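Local coordinates for protein poly A polymerase (Aquifex aeolicus, PDB 4WBY) that adds the terminal adenosine to the CC end of tRNA, using ATP and magnesium, to complete the CCA terminus, at residues F219-R227 with L246-K254; W299-M307 with L334-L342. All blocks are in the same frame, centred on the assembly; numbering follows the deposited sequence.

Overall arrangement
This chain is the C-terminal nucleotidyltransferase part of a longer protein. From its N terminus it builds the head around a mixed beta sheet, then continues mostly as helices, where both interactions lie. Interaction 1 joins 219-227 to 246-254, with 18 residues between them. Interaction 2 opens after that loop has closed. It brings helix 298-309 against helix 336-342; 26 mostly helical residues separate its segments. The two loops follow in series and neither nest nor cross. The centres of interactions 1 and 2 lie about 18 Å apart, their nearest atoms about 5 Å apart. Helix 271-278 touches both contacts and links them. Helix 165-177, which carries ATP-binding residues, packs on the far side of 219-227.

Interaction 1 (F219-R227 with L246-K254); sequences FLEILELYR and LQKLYALRK
Leu220 reaches over Tyr250 and Arg253 as helix 219-228 packs antiparallel to helix 243-262, in the helical region after the head. Its CG lies anti to the backbone N (chi1 -177°), which sends both methyls across the gap. Leu220 CD2 sits over the centre of the Tyr250 ring, a CH-pi contact 3.8 Å from the centroid. The same methyl covers one face of the Arg253 guanidinium, nearer its rim. Leu220 CD1 rests on Leu249 CB at 3.8 Å. The next residue, Glu221, forms a salt bridge through OE2 with Arg253 NH1 at 3.2 Å, but the hydrogen bond within it is weak and bent (121°). A water joins Glu221 OE1 to Arg253 NH1, and Arg218 forms a second salt bridge to OE1. Leu223 CD1 adds a looser touch on Leu249 CD1; Leu223, Leu249 and Arg253 also touch helix 271-278. Glu224 OE2 accepts from Tyr250 OH at 2.5 Å through its anti lone pair, near the ring plane. Glu224 OE1 is gripped side-on by Arg227 NE and NH2, each at 3.0 Å. Leu246 CD2 lies over the centre of the Arg227 guanidinium, 3.6 Å from Arg227 CZ. A leucine in place of Glu224 would probably leave Arg227 without its charge mate and the Tyr250 hydroxyl without this acceptor. Polar pairs line one side of a leucine seam, and arginine and hydroxyl probably polarise the Glu224 carboxylate.

Interaction 2 (W299-M307 with L334-L342); sequences WVRETYKFM and LHTSVLLLL. With SO4 (sulfate ion), chain E.
Helices 299-307 and 336-342 cross at -43° with axes 9.9 Å apart, and Thr303 and Val338 bring their backbones nearest, CA to CA at 6.3 Å. Trp299 and His335 meet at the start of the second helix. Trp299 CB lies over the His335 ring, 3.8 Å from its centroid, a CH-pi contact. The Trp299 chi1 of 67°, the crowded position between backbone N and carbonyl carbon, lays the indole beside the imidazole, with CE3 and CD2 near His335 CE1. The indole five-membered ring is tilted only 23° from the imidazole but slid aside, so they barely overlap. Val300 CG2 covers the opposite indole face. Ser337 OG shares a very short hydrogen bond with Thr303 OG1 (2.5 Å) and another with His335 ND1 (2.8 Å), which probably helps to set the imidazole's rotation. Thr303 CG2 and Leu341 CD2 meet tip to tip at 3.8 Å. Phe306 lies across Leu334 and Val338, with Phe306 CZ 3.8 Å from Leu334 CD2. Away from the interface, Arg301 holds a sulfate, probably from the crystallisation liquor. His335 is the N-cap residue of helix 336-342, and the contact is a helix-helix crossing within the all-helical part of this tRNA nucleotidyltransferase, away from the ATP site.

Interaction 1 (F219-R227 with L246-K254)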
loop_
_atom_site.group_PDB
_atom_site.type_symbol
_atom_site.label_atom_id
_atom_site.label_comp_id
_atom_site.label_asym_id
_atom_site.label_seq_id
_atom_site.Cartn_x
_atom_site.Cartn_y
_atom_site.Cartn_z
ATOM N N PHE A 219 7.692 -0.477 2.248
ATOM C CA PHE A 219 7.111 -1.381 3.241
ATOM C C PHE A 219 8.147 -1.866 4.271
ATOM O O PHE A 219 7.826 -1.967 5.446
ATOM C CB PHE A 219 6.442 -2.573 2.538
ATOM C CG PHE A 219 5.645 -3.481 3.452
ATOM C CD1 PHE A 219 4.885 -2.971 4.500
ATOM C CD2 PHE A 219 5.612 -4.849 3.213
ATOM C CE1 PHE A 219 4.136 -3.823 5.319
ATOM C CE2 PHE A 219 4.867 -5.710 4.024
ATOM C CZ PHE A 219 4.126 -5.200 5.079
ATOM N N LEU A 220 9.372 -2.167 3.846
ATOM C CA LEU A 220 10.380 -2.625 4.805
ATOM C C LEU A 220 10.663 -1.553 5.866
ATOM O O LEU A 220 10.762 -1.863 7.051
ATOM C CB LEU A 220 11.682 -3.034 4.101
ATOM C CG LEU A 220 12.761 -3.590 5.042
ATOM C CD1 LEU A 220 12.201 -4.682 5.964
ATOM C CD2 LEU A 220 13.951 -4.119 4.254
ATOM N N GLU A 221 10.764 -0.292 5.448
ATOM C CA GLU A 221 10.967 0.786 6.411
ATOM C C GLU A 221 9.774 0.904 7.354
ATOM O O GLU A 221 9.931 1.188 8.549
ATOM C CB GLU A 221 11.200 2.118 5.700
ATOM C CG GLU A 221 12.597 2.274 5.104
ATOM C CD GLU A 221 12.773 1.653 3.728
ATOM O OE1 GLU A 221 11.826 1.023 3.208
ATOM O OE2 GLU A 221 13.886 1.800 3.169
ATOM N N ILE A 222 8.578 0.696 6.817
ATOM C CA ILE A 222 7.382 0.743 7.641
ATOM C C ILE A 222 7.397 -0.414 8.647
ATOM O O ILE A 222 7.064 -0.224 9.821
ATOM C CB ILE A 222 6.112 0.708 6.776
ATOM C CG1 ILE A 222 6.042 1.971 5.899
ATOM C CG2 ILE A 222 4.857 0.593 7.635
ATOM C CD1 ILE A 222 5.006 1.895 4.779
ATOM N N LEU A 223 7.801 -1.603 8.200
ATOM C CA LEU A 223 7.931 -2.742 9.104
ATOM C C LEU A 223 8.945 -2.476 10.218
ATOM O O LEU A 223 8.744 -2.909 11.350
ATOM C CB LEU A 223 8.326 -4.014 8.344
ATOM C CG LEU A 223 7.204 -4.591 7.474
ATOM C CD1 LEU A 223 7.711 -5.773 6.647
ATOM C CD2 LEU A 223 5.994 -4.989 8.313
ATOM N N GLU A 224 10.041 -1.782 9.907
ATOM C CA GLU A 224 10.994 -1.417 10.956
ATOM C C GLU A 224 10.353 -0.505 12.001
ATOM O O GLU A 224 10.641 -0.616 13.193
ATOM C CB GLU A 224 12.234 -0.741 10.370
ATOM C CG GLU A 224 13.222 -1.702 9.719
ATOM C CD GLU A 224 14.144 -2.392 10.721
ATOM O OE1 GLU A 224 13.790 -2.495 11.921
ATOM O OE2 GLU A 224 15.236 -2.830 10.298
ATOM N N LEU A 225 9.473 0.395 11.559
ATOM C CA LEU A 225 8.740 1.242 12.494
ATOM C C LEU A 225 7.728 0.408 13.288
ATOM O O LEU A 225 7.560 0.612 14.490
ATOM C CB LEU A 225 8.037 2.394 11.758
ATOM C CG LEU A 225 9.000 3.428 11.161
ATOM C CD1 LEU A 225 8.303 4.310 10.144
ATOM C CD2 LEU A 225 9.642 4.278 12.252
ATOM N N TYR A 226 7.059 -0.536 12.621
ATOM C CA TYR A 226 6.173 -1.453 13.328
ATOM C C TYR A 226 6.937 -2.165 14.449
ATOM O O TYR A 226 6.434 -2.339 15.564
ATOM C CB TYR A 226 5.592 -2.515 12.394
ATOM C CG TYR A 226 4.403 -2.149 11.527
ATOM C CD1 TYR A 226 4.014 -0.836 11.302
ATOM C CD2 TYR A 226 3.676 -3.158 10.916
ATOM C CE1 TYR A 226 2.910 -0.546 10.485
ATOM C CE2 TYR A 226 2.600 -2.891 10.113
ATOM C CZ TYR A 226 2.213 -1.591 9.896
ATOM O OH TYR A 226 1.117 -1.382 9.094
ATOM N N ARG A 227 8.151 -2.608 14.129
ATOM C CA ARG A 227 8.996 -3.290 15.102
ATOM C C ARG A 227 9.363 -2.356 16.260
ATOM O O ARG A 227 9.207 -2.712 17.432
ATOM C CB ARG A 227 10.258 -3.829 14.423
ATOM C CG ARG A 227 11.120 -4.704 15.319
ATOM C CD ARG A 227 12.226 -5.382 14.526
ATOM N NE ARG A 227 13.278 -4.453 14.115
ATOM C CZ ARG A 227 14.379 -4.212 14.820
ATOM N NH1 ARG A 227 14.569 -4.817 15.983
ATOM N NH2 ARG A 227 15.285 -3.358 14.364
ATOM N N LEU A 246 14.187 -10.699 10.783
ATOM C CA LEU A 246 14.564 -9.362 10.351
ATOM C C LEU A 246 15.603 -9.422 9.232
ATOM O O LEU A 246 15.468 -8.746 8.215
ATOM C CB LEU A 246 15.093 -8.563 11.540
ATOM C CG LEU A 246 15.425 -7.094 11.297
ATOM C CD1 LEU A 246 14.187 -6.339 10.849
ATOM C CD2 LEU A 246 15.996 -6.479 12.563
ATOM N N GLN A 247 16.626 -10.251 9.412
ATOM C CA GLN A 247 17.671 -10.371 8.404
ATOM C C GLN A 247 17.127 -10.964 7.106
ATOM O O GLN A 247 17.568 -10.589 6.017
ATOM C CB GLN A 247 18.834 -11.217 8.929
ATOM C CG GLN A 247 19.591 -10.558 10.068
ATOM C CD GLN A 247 20.030 -9.143 9.732
ATOM O OE1 GLN A 247 20.436 -8.859 8.604
ATOM N NE2 GLN A 247 19.945 -8.248 10.711
ATOM N N LYS A 248 16.160 -11.872 7.220
ATOM C CA LYS A 248 15.515 -12.436 6.034
ATOM C C LYS A 248 14.776 -11.361 5.230
ATOM O O LYS A 248 14.760 -11.405 3.997
ATOM C CB LYS A 248 14.545 -13.551 6.422
ATOM C CG LYS A 248 15.216 -14.839 6.857
ATOM C CD LYS A 248 14.193 -15.936 7.053
ATOM C CE LYS A 248 13.480 -16.236 5.754
ATOM N NZ LYS A 248 14.452 -16.653 4.705
ATOM N N LEU A 249 14.162 -10.401 5.916
ATOM C CA LEU A 249 13.452 -9.317 5.230
ATOM C C LEU A 249 14.415 -8.456 4.408
ATOM O O LEU A 249 14.093 -8.054 3.287
ATOM C CB LEU A 249 12.686 -8.443 6.229
ATOM C CG LEU A 249 11.551 -9.114 7.002
ATOM C CD1 LEU A 249 10.985 -8.161 8.047
ATOM C CD2 LEU A 249 10.455 -9.555 6.053
ATOM N N TYR A 250 15.598 -8.179 4.956
ATOM C CA TYR A 250 16.591 -7.415 4.208
ATOM C C TYR A 250 17.149 -8.224 3.038
ATOM O O TYR A 250 17.393 -7.674 1.961
ATOM C CB TYR A 250 17.719 -6.941 5.134
ATOM C CG TYR A 250 17.320 -5.697 5.901
ATOM C CD1 TYR A 250 16.626 -5.793 7.096
ATOM C CD2 TYR A 250 17.595 -4.429 5.403
ATOM C CE1 TYR A 250 16.233 -4.666 7.787
ATOM C CE2 TYR A 250 17.207 -3.293 6.088
ATOM C CZ TYR A 250 16.527 -3.421 7.279
ATOM O OH TYR A 250 16.136 -2.302 7.975
ATOM N N ALA A 251 17.330 -9.527 3.237
ATOM C CA ALA A 251 17.760 -10.399 2.150
ATOM C C ALA A 251 16.701 -10.421 1.053
ATOM O O ALA A 251 17.014 -10.412 -0.145
ATOM C CB ALA A 251 18.029 -11.813 2.661
ATOM N N LEU A 252 15.440 -10.436 1.474
ATOM C CA LEU A 252 14.336 -10.463 0.532
ATOM C C LEU A 252 14.301 -9.185 -0.302
ATOM O O LEU A 252 14.061 -9.244 -1.502
ATOM C CB LEU A 252 13.008 -10.668 1.261
ATOM C CG LEU A 252 11.754 -10.647 0.377
ATOM C CD1 LEU A 252 11.724 -11.818 -0.594
ATOM C CD2 LEU A 252 10.469 -10.605 1.215
ATOM N N ARG A 253 14.546 -8.034 0.320
ATOM C CA ARG A 253 14.530 -6.786 -0.439
ATOM C C ARG A 253 15.548 -6.815 -1.586
ATOM O O ARG A 253 15.260 -6.353 -2.687
ATOM C CB ARG A 253 14.787 -5.582 0.467
ATOM C CG ARG A 253 14.815 -4.263 -0.300
ATOM C CD ARG A 253 14.716 -3.063 0.617
ATOM N NE ARG A 253 15.942 -2.901 1.383
ATOM C CZ ARG A 253 16.160 -1.916 2.244
ATOM N NH1 ARG A 253 15.224 -0.997 2.453
ATOM N NH2 ARG A 253 17.314 -1.850 2.894
ATOM N N LYS A 254 16.726 -7.379 -1.340
ATOM C CA LYS A 254 17.715 -7.499 -2.403
ATOM C C LYS A 254 17.194 -8.383 -3.535
ATOM O O LYS A 254 17.393 -8.076 -4.708
ATOM C CB LYS A 254 19.038 -8.056 -1.867
ATOM C CG LYS A 254 19.738 -7.121 -0.887
ATOM C CD LYS A 254 21.051 -7.715 -0.404
ATOM C CE LYS A 254 21.786 -6.770 0.532
ATOM N NZ LYS A 254 22.211 -5.524 -0.162
HETATM O O HOH W 1 12.621 -0.574 1.267
#

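Interaction 2 (W299-M307 with L334-L342)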
loop_
_atom_site.group_PDB
_atom_site.type_symbol
_atom_site.label_atom_id
_atom_site.label_comp_id
_atom_site.label_asym_id
_atom_site.label_seq_id
_atom_site.Cartn_x
_atom_site.Cartn_y
_atom_site.Cartn_z
ATOM N N TRP A 299 -2.423 -16.837 -4.837
ATOM C CA TRP A 299 -1.021 -17.226 -4.956
ATOM C C TRP A 299 -0.294 -17.063 -3.630
ATOM O O TRP A 299 0.590 -17.845 -3.311
ATOM C CB TRP A 299 -0.303 -16.450 -6.072
ATOM C CG TRP A 299 -0.106 -14.952 -5.870
ATOM C CD1 TRP A 299 -0.886 -13.950 -6.389
ATOM C CD2 TRP A 299 0.966 -14.298 -5.172
ATOM N NE1 TRP A 299 -0.375 -12.722 -6.040
ATOM C CE2 TRP A 299 0.756 -12.908 -5.289
ATOM C CE3 TRP A 299 2.070 -14.752 -4.444
ATOM C CZ2 TRP A 299 1.614 -11.970 -4.705
ATOM C CZ3 TRP A 299 2.924 -13.815 -3.871
ATOM C CH2 TRP A 299 2.687 -12.445 -4.003
ATOM N N VAL A 300 -0.684 -16.061 -2.849
ATOM C CA VAL A 300 -0.076 -15.841 -1.541
ATOM C C VAL A 300 -0.450 -16.963 -0.574
ATOM O O VAL A 300 0.404 -17.501 0.143
ATOM C CB VAL A 300 -0.503 -14.487 -0.948
ATOM C CG1 VAL A 300 0.083 -14.303 0.448
ATOM C CG2 VAL A 300 -0.089 -13.345 -1.875
ATOM N N ARG A 301 -1.728 -17.317 -0.558
ATOM C CA ARG A 301 -2.203 -18.353 0.341
ATOM C C ARG A 301 -1.619 -19.711 -0.035
ATOM O O ARG A 301 -1.255 -20.497 0.846
ATOM C CB ARG A 301 -3.731 -18.385 0.345
ATOM C CG ARG A 301 -4.312 -17.090 0.914
ATOM C CD ARG A 301 -5.824 -17.087 0.981
ATOM N NE ARG A 301 -6.429 -16.870 -0.325
ATOM C CZ ARG A 301 -7.103 -17.805 -0.984
ATOM N NH1 ARG A 301 -7.243 -19.012 -0.452
ATOM N NH2 ARG A 301 -7.619 -17.540 -2.174
ATOM N N GLU A 302 -1.484 -19.970 -1.336
ATOM C CA GLU A 302 -0.885 -21.216 -1.790
ATOM C C GLU A 302 0.618 -21.226 -1.499
ATOM O O GLU A 302 1.171 -22.250 -1.097
ATOM C CB GLU A 302 -1.145 -21.431 -3.282
ATOM C CG GLU A 302 -2.625 -21.593 -3.654
ATOM C CD GLU A 302 -3.246 -22.907 -3.201
ATOM O OE1 GLU A 302 -2.513 -23.810 -2.737
ATOM O OE2 GLU A 302 -4.482 -23.040 -3.326
ATOM N N THR A 303 1.285 -20.090 -1.684
ATOM C CA THR A 303 2.711 -20.036 -1.375
ATOM C C THR A 303 2.947 -20.226 0.121
ATOM O O THR A 303 3.908 -20.890 0.512
ATOM C CB THR A 303 3.342 -18.722 -1.870
ATOM O OG1 THR A 303 3.435 -18.785 -3.298
ATOM C CG2 THR A 303 4.750 -18.525 -1.307
ATOM N N TYR A 304 2.076 -19.675 0.965
ATOM C CA TYR A 304 2.210 -19.914 2.401
ATOM C C TYR A 304 2.056 -21.395 2.770
ATOM O O TYR A 304 2.861 -21.932 3.535
ATOM C CB TYR A 304 1.202 -19.074 3.187
ATOM C CG TYR A 304 1.302 -19.304 4.677
ATOM C CD1 TYR A 304 2.365 -18.790 5.412
ATOM C CD2 TYR A 304 0.352 -20.065 5.343
ATOM C CE1 TYR A 304 2.469 -19.028 6.778
ATOM C CE2 TYR A 304 0.446 -20.305 6.693
ATOM C CZ TYR A 304 1.498 -19.784 7.408
ATOM O OH TYR A 304 1.575 -20.047 8.758
ATOM N N LYS A 305 1.043 -22.061 2.222
ATOM C CA LYS A 305 0.848 -23.480 2.498
ATOM C C LYS A 305 2.075 -24.257 2.039
ATOM O O LYS A 305 2.561 -25.158 2.742
ATOM C CB LYS A 305 -0.418 -23.993 1.807
ATOM C CG LYS A 305 -0.754 -25.465 2.095
ATOM C CD LYS A 305 -2.039 -25.846 1.378
ATOM C CE LYS A 305 -2.515 -27.234 1.747
ATOM N NZ LYS A 305 -3.792 -27.542 1.046
ATOM N N PHE A 306 2.597 -23.890 0.873
ATOM C CA PHE A 306 3.780 -24.532 0.317
ATOM C C PHE A 306 4.995 -24.308 1.216
ATOM O O PHE A 306 5.763 -25.235 1.481
ATOM C CB PHE A 306 4.060 -24.011 -1.099
ATOM C CG PHE A 306 5.067 -24.835 -1.853
ATOM C CD1 PHE A 306 6.428 -24.590 -1.727
ATOM C CD2 PHE A 306 4.649 -25.871 -2.670
ATOM C CE1 PHE A 306 7.356 -25.368 -2.412
ATOM C CE2 PHE A 306 5.567 -26.648 -3.373
ATOM C CZ PHE A 306 6.927 -26.398 -3.242
ATOM N N MET A 307 5.156 -23.074 1.676
ATOM C CA MET A 307 6.227 -22.696 2.586
ATOM C C MET A 307 6.201 -23.597 3.819
ATOM O O MET A 307 7.243 -24.088 4.263
ATOM C CB MET A 307 6.101 -21.202 2.978
ATOM C CG MET A 307 7.339 -20.631 3.663
ATOM S SD MET A 307 7.238 -18.877 4.061
ATOM C CE MET A 307 6.069 -18.908 5.416
ATOM N N LEU A 334 6.370 -23.952 -10.096
ATOM C CA LEU A 334 6.269 -23.021 -8.978
ATOM C C LEU A 334 5.928 -21.598 -9.400
ATOM O O LEU A 334 6.398 -21.094 -10.420
ATOM C CB LEU A 334 7.575 -23.019 -8.179
ATOM C CG LEU A 334 8.012 -24.382 -7.640
ATOM C CD1 LEU A 334 9.353 -24.283 -6.925
ATOM C CD2 LEU A 334 6.945 -24.977 -6.723
ATOM N N HIS A 335 5.080 -20.964 -8.606
ATOM C CA HIS A 335 4.801 -19.552 -8.758
ATOM C C HIS A 335 6.068 -18.750 -8.478
ATOM O O HIS A 335 6.909 -19.173 -7.679
ATOM C CB HIS A 335 3.676 -19.135 -7.809
ATOM C CG HIS A 335 3.193 -17.739 -8.024
ATOM N ND1 HIS A 335 3.557 -16.691 -7.205
ATOM C CD2 HIS A 335 2.391 -17.212 -8.977
ATOM C CE1 HIS A 335 2.985 -15.583 -7.635
ATOM N NE2 HIS A 335 2.274 -15.870 -8.713
ATOM N N THR A 336 6.190 -17.602 -9.135
ATOM C CA THR A 336 7.319 -16.687 -8.951
ATOM C C THR A 336 7.660 -16.473 -7.481
ATOM O O THR A 336 8.836 -16.395 -7.111
ATOM C CB THR A 336 7.023 -15.315 -9.599
ATOM O OG1 THR A 336 6.845 -15.490 -11.005
ATOM C CG2 THR A 336 8.164 -14.333 -9.370
ATOM N N SER A 337 6.628 -16.377 -6.646
ATOM C CA SER A 337 6.835 -16.132 -5.215
ATOM C C SER A 337 7.714 -17.194 -4.551
ATOM O O SER A 337 8.571 -16.861 -3.727
ATOM C CB SER A 337 5.488 -16.035 -4.489
ATOM O OG SER A 337 4.676 -17.171 -4.728
ATOM N N VAL A 338 7.517 -18.461 -4.909
ATOM C CA VAL A 338 8.286 -19.531 -4.276
ATOM C C VAL A 338 9.736 -19.473 -4.763
ATOM O O VAL A 338 10.660 -19.701 -3.986
ATOM C CB VAL A 338 7.678 -20.934 -4.551
ATOM C CG1 VAL A 338 8.562 -22.036 -3.959
ATOM C CG2 VAL A 338 6.267 -21.015 -3.985
ATOM N N LEU A 339 9.937 -19.135 -6.036
ATOM C CA LEU A 339 11.291 -18.966 -6.560
ATOM C C LEU A 339 12.056 -17.891 -5.788
ATOM O O LEU A 339 13.227 -18.073 -5.449
ATOM C CB LEU A 339 11.268 -18.596 -8.040
ATOM C CG LEU A 339 10.584 -19.595 -8.963
ATOM C CD1 LEU A 339 10.630 -19.079 -10.389
ATOM C CD2 LEU A 339 11.248 -20.954 -8.864
ATOM N N LEU A 340 11.398 -16.769 -5.515
ATOM C CA LEU A 340 12.067 -15.679 -4.815
ATOM C C LEU A 340 12.360 -16.076 -3.365
ATOM O O LEU A 340 13.418 -15.749 -2.827
ATOM C CB LEU A 340 11.230 -14.401 -4.895
ATOM C CG LEU A 340 10.996 -13.925 -6.333
ATOM C CD1 LEU A 340 10.246 -12.602 -6.391
ATOM C CD2 LEU A 340 12.304 -13.842 -7.107
ATOM N N LEU A 341 11.448 -16.823 -2.748
ATOM C CA LEU A 341 11.677 -17.333 -1.398
ATOM C C LEU A 341 12.887 -18.270 -1.363
ATOM O O LEU A 341 13.700 -18.220 -0.436
ATOM C CB LEU A 341 10.429 -18.048 -0.879
ATOM C CG LEU A 341 9.626 -17.404 0.255
ATOM C CD1 LEU A 341 9.729 -15.882 0.262
ATOM C CD2 LEU A 341 8.174 -17.851 0.187
ATOM N N LEU A 342 13.010 -19.112 -2.386
ATOM C CA LEU A 342 14.129 -20.041 -2.483
ATOM C C LEU A 342 15.455 -19.297 -2.601
ATOM O O LEU A 342 16.490 -19.793 -2.156
ATOM C CB LEU A 342 13.939 -20.994 -3.674
ATOM C CG LEU A 342 12.935 -22.129 -3.434
ATOM C CD1 LEU A 342 12.491 -22.740 -4.750
ATOM C CD2 LEU A 342 13.510 -23.212 -2.525
HETATM S S SO4 E . -9.394 -20.758 -3.136
HETATM O O1 SO4 E . -9.265 -20.672 -1.685
HETATM O O2 SO4 E . -8.671 -19.668 -3.789
HETATM O O3 SO4 E . -8.888 -22.051 -3.602
HETATM O O4 SO4 E . -10.809 -20.691 -3.513
#